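Local coordinates for protein pseudouridine synthase (Pyrococcus abyssi, PDB 2AUS) that probably converts specific uridines in RNA to pseudouridine, as the archaeal Cbf5 member of the TruB family, with a C-terminal PUA domain, at residues Ala261-Gly266 against Val318-Val323; Ile274-Ala279 against Met290-Glu295; Leu286-Thr291 against Val297-Ala302. One frame throughout, in Å; residues are numbered along the deposited sequence.

Interaction 1: Ala261-Gly266 against Val318-Val323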
loop_
_atom_site.group_PDB
_atom_site.type_symbol
_atom_site.label_atom_id
_atom_site.label_comp_id
_atom_site.label_asym_id
_atom_site.label_seq_id
_atom_site.Cartn_x
_atom_site.Cartn_y
_atom_site.Cartn_z
ATOM N N ALA A 261 27.791 15.318 35.504
ATOM C CA ALA A 261 29.014 14.834 34.879
ATOM C C ALA A 261 29.295 13.394 35.300
ATOM O O ALA A 261 29.600 12.536 34.465
ATOM C CB ALA A 261 30.196 15.733 35.263
ATOM N N ALA A 262 29.183 13.132 36.598
ATOM C CA ALA A 262 29.430 11.798 37.125
ATOM C C ALA A 262 28.457 10.778 36.534
ATOM O O ALA A 262 28.864 9.685 36.127
ATOM C CB ALA A 262 29.321 11.815 38.651
ATOM N N VAL A 263 27.174 11.125 36.491
ATOM C CA VAL A 263 26.179 10.217 35.942
ATOM C C VAL A 263 26.385 10.053 34.440
ATOM O O VAL A 263 26.247 8.955 33.906
ATOM C CB VAL A 263 24.737 10.719 36.211
ATOM C CG1 VAL A 263 23.741 9.871 35.455
ATOM C CG2 VAL A 263 24.439 10.662 37.695
ATOM N N ALA A 264 26.722 11.143 33.759
ATOM C CA ALA A 264 26.962 11.089 32.320
ATOM C C ALA A 264 28.152 10.172 32.013
ATOM O O ALA A 264 28.235 9.593 30.924
ATOM C CB ALA A 264 27.238 12.487 31.775
ATOM N N HIS A 265 29.077 10.059 32.961
ATOM C CA HIS A 265 30.244 9.209 32.775
ATOM C C HIS A 265 30.031 7.781 33.274
ATOM O O HIS A 265 30.994 7.037 33.462
ATOM C CB HIS A 265 31.469 9.821 33.459
ATOM C CG HIS A 265 32.049 10.991 32.723
ATOM N ND1 HIS A 265 31.362 12.171 32.545
ATOM C CD2 HIS A 265 33.242 11.153 32.102
ATOM C CE1 HIS A 265 32.105 13.012 31.846
ATOM N NE2 HIS A 265 33.251 12.418 31.564
ATOM N N GLY A 266 28.775 7.407 33.509
ATOM C CA GLY A 266 28.483 6.047 33.932
ATOM C C GLY A 266 28.233 5.720 35.393
ATOM O O GLY A 266 27.863 4.590 35.705
ATOM N N VAL A 318 19.918 6.221 43.030
ATOM C CA VAL A 318 19.364 5.619 41.825
ATOM C C VAL A 318 20.335 4.732 41.062
ATOM O O VAL A 318 21.493 5.098 40.846
ATOM C CB VAL A 318 18.869 6.691 40.825
ATOM C CG1 VAL A 318 18.278 6.011 39.593
ATOM C CG2 VAL A 318 17.839 7.597 41.484
ATOM N N ASP A 319 19.851 3.564 40.653
ATOM C CA ASP A 319 20.653 2.651 39.855
ATOM C C ASP A 319 20.353 3.003 38.407
ATOM O O ASP A 319 19.311 2.632 37.869
ATOM C CB ASP A 319 20.281 1.194 40.129
ATOM C CG ASP A 319 21.271 0.511 41.048
ATOM O OD1 ASP A 319 22.490 0.630 40.792
ATOM O OD2 ASP A 319 20.841 -0.151 42.017
ATOM N N VAL A 320 21.266 3.739 37.786
ATOM C CA VAL A 320 21.092 4.179 36.408
ATOM C C VAL A 320 21.058 3.028 35.414
ATOM O O VAL A 320 21.971 2.206 35.366
ATOM C CB VAL A 320 22.205 5.177 36.023
ATOM C CG1 VAL A 320 22.046 5.604 34.574
ATOM C CG2 VAL A 320 22.153 6.389 36.949
ATOM N N GLU A 321 19.998 2.978 34.614
ATOM C CA GLU A 321 19.836 1.921 33.627
ATOM C C GLU A 321 20.171 2.401 32.224
ATOM O O GLU A 321 20.607 1.617 31.383
ATOM C CB GLU A 321 18.403 1.388 33.661
ATOM C CG GLU A 321 17.958 0.971 35.049
ATOM C CD GLU A 321 16.595 0.306 35.054
ATOM O OE1 GLU A 321 15.644 0.885 34.482
ATOM O OE2 GLU A 321 16.476 -0.793 35.644
ATOM N N LYS A 322 19.964 3.689 31.968
ATOM C CA LYS A 322 20.263 4.252 30.659
ATOM C C LYS A 322 20.602 5.738 30.762
ATOM O O LYS A 322 19.857 6.509 31.368
ATOM C CB LYS A 322 19.076 4.049 29.709
ATOM C CG LYS A 322 19.218 4.774 28.371
ATOM C CD LYS A 322 20.416 4.282 27.564
ATOM C CE LYS A 322 20.609 5.128 26.313
ATOM N NZ LYS A 322 21.791 4.695 25.527
ATOM N N VAL A 323 21.736 6.119 30.175
ATOM C CA VAL A 323 22.202 7.499 30.179
ATOM C C VAL A 323 21.918 8.134 28.824
ATOM O O VAL A 323 22.183 7.530 27.790
ATOM C CB VAL A 323 23.728 7.580 30.448
ATOM C CG1 VAL A 323 24.201 9.016 30.326
ATOM C CG2 VAL A 323 24.044 7.049 31.838
#
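The C-terminal end of helix 257-264 in the PUA domain is closed by a Schellman motif, and it is this end that Val320 and Val323 of strand 316-323 pack against. Val323 makes the closer approach. Its CG2 lies 3.6 Å from the backbone Val263 O, while its CG1 rests 4.0 Å from Ala264 CA, so both methyls rest on main-chain atoms of the last turn. With CG1 anti to its own backbone N (chi1 175°), CG2 is left beside that N and faces the Val263 carbonyl.

One residue pair meets side chain to side chain: Val263 CG1 and Val320 CG2 stand 4.1 Å apart, an ordinary apolar contact with the two groups set obliquely. Val263 also leans on Val297 and Ala298, and Val320 on Ala298 and Ile289, so both belong to a larger apolar layer between the helix and the sheet. No hydrogen bond crosses between the two segments.

The polar work is done within the helix end. Gly266, at positive phi, sends its N 3.0 Å to Val263 O, so that carbonyl is bonded by the glycine and brushed by the Val323 methyl. Two residues earlier, Ala261 O is gripped twice, by His265 N at 2.9 Å and by His265 ND1 at 2.6 Å, the two donors arriving from opposite faces of the carbonyl plane. That second bond is bent (139° at the hydrogen) and leaves the imidazole plane by 24°, but it ties the ring back over the helix end. On the strand, Glu321 and Lys322 form a classic beta bulge opposite Leu299, just before Val323. What results is a helix terminus laid against a bulged strand, an alpha-on-beta packing in the PUA fold.

Interaction 2: Ile274-Ala279 against Met290-Glu295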
loop_
_atom_site.group_PDB
_atom_site.type_symbol
_atom_site.label_atom_id
_atom_site.label_comp_id
_atom_site.label_asym_id
_atom_site.label_seq_id
_atom_site.Cartn_x
_atom_site.Cartn_y
_atom_site.Cartn_z
ATOM N N ILE A 274 21.714 15.191 44.698
ATOM C CA ILE A 274 20.315 15.585 44.555
ATOM C C ILE A 274 20.018 17.003 45.041
ATOM O O ILE A 274 20.391 17.382 46.147
ATOM C CB ILE A 274 19.411 14.605 45.318
ATOM C CG1 ILE A 274 19.647 13.184 44.795
ATOM C CG2 ILE A 274 17.954 15.022 45.186
ATOM C CD1 ILE A 274 18.915 12.116 45.574
ATOM N N VAL A 275 19.342 17.784 44.207
ATOM C CA VAL A 275 18.981 19.152 44.564
ATOM C C VAL A 275 17.527 19.178 45.043
ATOM O O VAL A 275 17.216 19.726 46.097
ATOM C CB VAL A 275 19.142 20.098 43.357
ATOM C CG1 VAL A 275 18.515 21.458 43.665
ATOM C CG2 VAL A 275 20.628 20.255 43.025
ATOM N N LYS A 276 16.648 18.575 44.255
ATOM C CA LYS A 276 15.233 18.510 44.584
ATOM C C LYS A 276 14.652 17.291 43.872
ATOM O O LYS A 276 15.248 16.779 42.917
ATOM C CB LYS A 276 14.534 19.788 44.117
ATOM C CG LYS A 276 14.742 20.080 42.649
ATOM C CD LYS A 276 14.376 21.515 42.299
ATOM C CE LYS A 276 14.575 21.766 40.818
ATOM N NZ LYS A 276 14.258 23.169 40.460
ATOM N N LEU A 277 13.497 16.827 44.338
ATOM C CA LEU A 277 12.850 15.662 43.752
ATOM C C LEU A 277 11.353 15.602 44.028
ATOM O O LEU A 277 10.838 16.301 44.898
ATOM C CB LEU A 277 13.502 14.360 44.244
ATOM C CG LEU A 277 14.050 14.132 45.665
ATOM C CD1 LEU A 277 13.310 14.932 46.710
ATOM C CD2 LEU A 277 13.983 12.634 45.967
ATOM N N ASN A 278 10.657 14.769 43.265
ATOM C CA ASN A 278 9.224 14.603 43.438
ATOM C C ASN A 278 8.954 13.781 44.686
ATOM O O ASN A 278 9.771 12.944 45.091
ATOM C CB ASN A 278 8.623 13.884 42.232
ATOM C CG ASN A 278 8.444 14.792 41.046
ATOM O OD1 ASN A 278 8.627 14.375 39.907
ATOM N ND2 ASN A 278 8.071 16.046 41.304
ATOM N N ALA A 279 7.811 14.035 45.304
ATOM C CA ALA A 279 7.419 13.287 46.484
ATOM C C ALA A 279 6.876 11.959 45.980
ATOM O O ALA A 279 6.682 11.772 44.777
ATOM C CB ALA A 279 6.329 14.038 47.239
ATOM N N MET A 290 17.139 14.484 36.231
ATOM C CA MET A 290 17.158 15.714 35.453
ATOM C C MET A 290 18.216 16.704 35.889
ATOM O O MET A 290 18.615 16.727 37.056
ATOM C CB MET A 290 15.795 16.415 35.570
ATOM C CG MET A 290 14.560 15.521 35.377
ATOM S SD MET A 290 14.336 14.798 33.749
ATOM C CE MET A 290 13.793 16.197 32.792
ATOM N N THR A 291 18.651 17.543 34.954
ATOM C CA THR A 291 19.609 18.583 35.295
ATOM C C THR A 291 18.734 19.723 35.808
ATOM O O THR A 291 17.503 19.689 35.663
ATOM C CB THR A 291 20.345 19.165 34.080
ATOM O OG1 THR A 291 19.395 19.854 33.253
ATOM C CG2 THR A 291 21.068 18.080 33.276
ATOM N N LEU A 292 19.371 20.744 36.372
ATOM C CA LEU A 292 18.644 21.898 36.879
ATOM C C LEU A 292 18.002 22.715 35.754
ATOM O O LEU A 292 17.248 23.646 36.019
ATOM C CB LEU A 292 19.576 22.776 37.728
ATOM C CG LEU A 292 19.993 22.044 39.011
ATOM C CD1 LEU A 292 21.007 22.852 39.828
ATOM C CD2 LEU A 292 18.741 21.773 39.815
ATOM N N LYS A 293 18.297 22.370 34.504
ATOM C CA LYS A 293 17.695 23.070 33.368
ATOM C C LYS A 293 16.574 22.198 32.811
ATOM O O LYS A 293 16.060 22.449 31.733
ATOM C CB LYS A 293 18.733 23.325 32.272
ATOM C CG LYS A 293 19.906 24.204 32.697
ATOM C CD LYS A 293 20.796 24.529 31.492
ATOM C CE LYS A 293 22.074 25.251 31.924
ATOM N NZ LYS A 293 22.915 24.401 32.828
ATOM N N ASP A 294 16.196 21.175 33.569
ATOM C CA ASP A 294 15.152 20.241 33.159
ATOM C C ASP A 294 15.493 19.394 31.928
ATOM O O ASP A 294 14.609 19.012 31.158
ATOM C CB ASP A 294 13.826 20.987 32.962
ATOM C CG ASP A 294 13.329 21.624 34.262
ATOM O OD1 ASP A 294 13.471 20.982 35.332
ATOM O OD2 ASP A 294 12.799 22.757 34.221
ATOM N N GLU A 295 16.779 19.093 31.749
ATOM C CA GLU A 295 17.204 18.242 30.634
ATOM C C GLU A 295 17.201 16.834 31.212
ATOM O O GLU A 295 17.513 16.655 32.385
ATOM C CB GLU A 295 18.634 18.548 30.199
ATOM C CG GLU A 295 18.889 19.964 29.713
ATOM C CD GLU A 295 20.342 20.365 29.887
ATOM O OE1 GLU A 295 20.728 20.713 31.026
ATOM O OE2 GLU A 295 21.092 20.315 28.890
HETATM O O HOH W 1 15.169 23.095 37.551
#
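Although Val275 and Leu292 touch, their segments are not paired as strands: no direct hydrogen bond joins them, the nearest CA atoms, those of Val275 and Leu292, stay 8.2 Å apart, and a single leucine with one water spans the gap. Leu292 CD2 does most of the touching, 3.9 Å from Val275 CG1 and about as far from CB, while CD1 comes 4.1 Å from Val275 CG2. The isobutyl end therefore sits against the whole isopropyl group, the two side chains crossing at about a right angle. Lys276 adds the flank of its extended chain, with CE 4.3 Å from Leu292 CD2.

The ammonium at the end of this chain makes the polar link. Lys276 NZ donates to a water, and the water donates to Leu292 O at 2.6 Å, so the residue that supplies the apolar contact also anchors the polar bridge. The lysine makes a cation-pi contact with Trp254 too, and Asp294 OD1 takes the indole N-H of that tryptophan; this OD1, 5.6 Å from Lys276 NZ, would probably favour the positive charge without touching it. Val275 and Lys276 form a classic beta bulge opposite Trp254.

Leu292 is held in place by a type I turn from Thr291 to Asp294. Thr291 OG1 accepts from Lys293 N, making an ST turn, and from Glu295 N at 3.1 Å, and gives its own proton to Glu295 OE1, on the anti side of the carboxylate and 21° out of its plane; Tyr330 OH bonds the same OE1 and helps position it. Thr291 OG1 sits between its own backbone N and carbonyl carbon (chi1 66°), which brings the hydroxyl over the turn. Three hydrogen bonds thus lock one oxygen. The chemistry is consistent with a well-fixed turn presenting a leucine to a bulged strand, with the lysine charge handled by water and an indole face.

Interaction 3: Leu286-Thr291 against Val297-Ala302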
loop_
_atom_site.group_PDB
_atom_site.type_symbol
_atom_site.label_atom_id
_atom_site.label_comp_id
_atom_site.label_asym_id
_atom_site.label_seq_id
_atom_site.Cartn_x
_atom_site.Cartn_y
_atom_site.Cartn_z
ATOM N N LEU A 286 10.614 3.594 38.491
ATOM C CA LEU A 286 11.365 4.090 37.347
ATOM C C LEU A 286 11.359 5.607 37.521
ATOM O O LEU A 286 10.297 6.218 37.659
ATOM C CB LEU A 286 10.652 3.715 36.053
ATOM C CG LEU A 286 11.159 4.312 34.738
ATOM C CD1 LEU A 286 12.608 3.918 34.492
ATOM C CD2 LEU A 286 10.262 3.821 33.603
ATOM N N VAL A 287 12.540 6.211 37.549
ATOM C CA VAL A 287 12.616 7.651 37.721
ATOM C C VAL A 287 13.461 8.284 36.639
ATOM O O VAL A 287 14.279 7.622 36.007
ATOM C CB VAL A 287 13.217 8.043 39.092
ATOM C CG1 VAL A 287 12.361 7.471 40.214
ATOM C CG2 VAL A 287 14.665 7.548 39.205
ATOM N N ALA A 288 13.247 9.575 36.422
ATOM C CA ALA A 288 14.017 10.305 35.431
ATOM C C ALA A 288 14.924 11.268 36.190
ATOM O O ALA A 288 14.452 12.032 37.021
ATOM C CB ALA A 288 13.085 11.070 34.497
ATOM N N ILE A 289 16.223 11.206 35.914
ATOM C CA ILE A 289 17.203 12.078 36.547
ATOM C C ILE A 289 17.323 13.303 35.650
ATOM O O ILE A 289 17.594 13.176 34.456
ATOM C CB ILE A 289 18.573 11.407 36.631
ATOM C CG1 ILE A 289 18.474 10.128 37.479
ATOM C CG2 ILE A 289 19.593 12.401 37.177
ATOM C CD1 ILE A 289 19.787 9.413 37.637
ATOM N N MET A 290 17.139 14.484 36.231
ATOM C CA MET A 290 17.158 15.714 35.453
ATOM C C MET A 290 18.216 16.704 35.889
ATOM O O MET A 290 18.615 16.727 37.056
ATOM C CB MET A 290 15.795 16.415 35.570
ATOM C CG MET A 290 14.560 15.521 35.377
ATOM S SD MET A 290 14.336 14.798 33.749
ATOM C CE MET A 290 13.793 16.197 32.792
ATOM N N THR A 291 18.651 17.543 34.954
ATOM C CA THR A 291 19.609 18.583 35.295
ATOM C C THR A 291 18.734 19.723 35.808
ATOM O O THR A 291 17.503 19.689 35.663
ATOM C CB THR A 291 20.345 19.165 34.080
ATOM O OG1 THR A 291 19.395 19.854 33.253
ATOM C CG2 THR A 291 21.068 18.080 33.276
ATOM N N VAL A 297 18.755 13.517 32.058
ATOM C CA VAL A 297 20.110 12.988 32.146
ATOM C C VAL A 297 20.103 11.475 31.927
ATOM O O VAL A 297 20.869 10.943 31.117
ATOM C CB VAL A 297 20.734 13.248 33.532
ATOM C CG1 VAL A 297 22.152 12.672 33.570
ATOM C CG2 VAL A 297 20.722 14.754 33.842
ATOM N N ALA A 298 19.231 10.791 32.663
ATOM C CA ALA A 298 19.167 9.341 32.595
ATOM C C ALA A 298 17.902 8.781 33.219
ATOM O O ALA A 298 17.229 9.453 33.990
ATOM C CB ALA A 298 20.376 8.765 33.310
ATOM N N LEU A 299 17.586 7.540 32.868
ATOM C CA LEU A 299 16.436 6.850 33.419
ATOM C C LEU A 299 17.032 5.847 34.387
ATOM O O LEU A 299 18.121 5.315 34.144
ATOM C CB LEU A 299 15.651 6.120 32.322
ATOM C CG LEU A 299 14.784 6.995 31.417
ATOM C CD1 LEU A 299 14.056 6.132 30.383
ATOM C CD2 LEU A 299 13.773 7.757 32.272
ATOM N N GLY A 300 16.345 5.594 35.491
ATOM C CA GLY A 300 16.879 4.645 36.440
ATOM C C GLY A 300 15.856 4.108 37.411
ATOM O O GLY A 300 14.691 4.510 37.397
ATOM N N LYS A 301 16.305 3.191 38.260
ATOM C CA LYS A 301 15.450 2.579 39.261
ATOM C C LYS A 301 15.818 3.193 40.597
ATOM O O LYS A 301 16.977 3.173 40.994
ATOM C CB LYS A 301 15.679 1.065 39.294
ATOM C CG LYS A 301 14.697 0.305 40.173
ATOM C CD LYS A 301 15.099 -1.168 40.330
ATOM C CE LYS A 301 15.111 -1.922 38.997
ATOM N NZ LYS A 301 13.741 -2.079 38.401
ATOM N N ALA A 302 14.834 3.762 41.280
ATOM C CA ALA A 302 15.085 4.372 42.577
ATOM C C ALA A 302 15.533 3.284 43.548
ATOM O O ALA A 302 14.961 2.194 43.567
ATOM C CB ALA A 302 13.822 5.047 43.092
#
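Ile289 and Val297 cross at a slant at the bulged end of this hairpin, Ile289 CG2 3.9 Å from Val297 CB, where a classic beta bulge places Val297 and Ala298 together opposite the isoleucine. Ile289 O consequently takes a strong bond from Val297 N at 2.7 Å and a weak, longer one from Ala298 N. On the same face of the sheet, Ile289 CD1 reaches Ala298 CB, and further along Val287 CG1 meets Ala302 CB at 4.0 Å. With CG1 anti to the carbonyl carbon (chi1 -59°), Val287 CG2 falls between backbone N and carbonyl carbon and comes 3.5 Å from Gly300 O. Val318 and Val320 of the next strand continue this face, and Val263 of helix 257-264 packs on it.

The opposite face carries Leu286, Ala288 and Leu299. Leu299 CD2 covers Ala288 CB at 4.0 Å, while Leu286 CD1 comes 4.3 Å from Leu299 CB.

At the turn end, Thr291 CG2 and Val297 CG2 abut methyl to methyl at 3.4 Å, tighter than usual.

Between the faces run the antiparallel backbone bonds. Val287 and Gly300 are a hydrogen-bonded pair, joined in both directions, and Ile289 N reaches Ala298 O at 2.8 Å, almost straight at 174°. The non-hydrogen-bonded pair Ala288 with Leu299 lies between them, and Leu286 with Lys301 lies beyond Val287 and Gly300. All the side-chain to side-chain contacts across the strands are aliphatic, so the backbone supplies the directional bonding and the side chains close both faces of the hairpin by dispersion.

In the fold
All three contacts lie in the PUA domain and reach one mixed sheet. Interaction 3 is central: its hairpin, strands 286-291 and 296-302, shares Met290 and Thr291 with interaction 2 and borders strand 316-323 of interaction 1, with Lys322 O 2.9 Å from Leu299 N. Centres of interactions 1 and 3 are about 8 Å apart, those of 2 and 3 are 9 Å, and those of 1 and 2 are 14 Å. Along the chain, helix 257-264 comes first, then strand 274-278, the hairpin, and finally strand 316-323, so interaction 1 brackets the other two. Together they tie helix end, turn and sheet into a PUA module, a fold that commonly binds RNA and probably does so here.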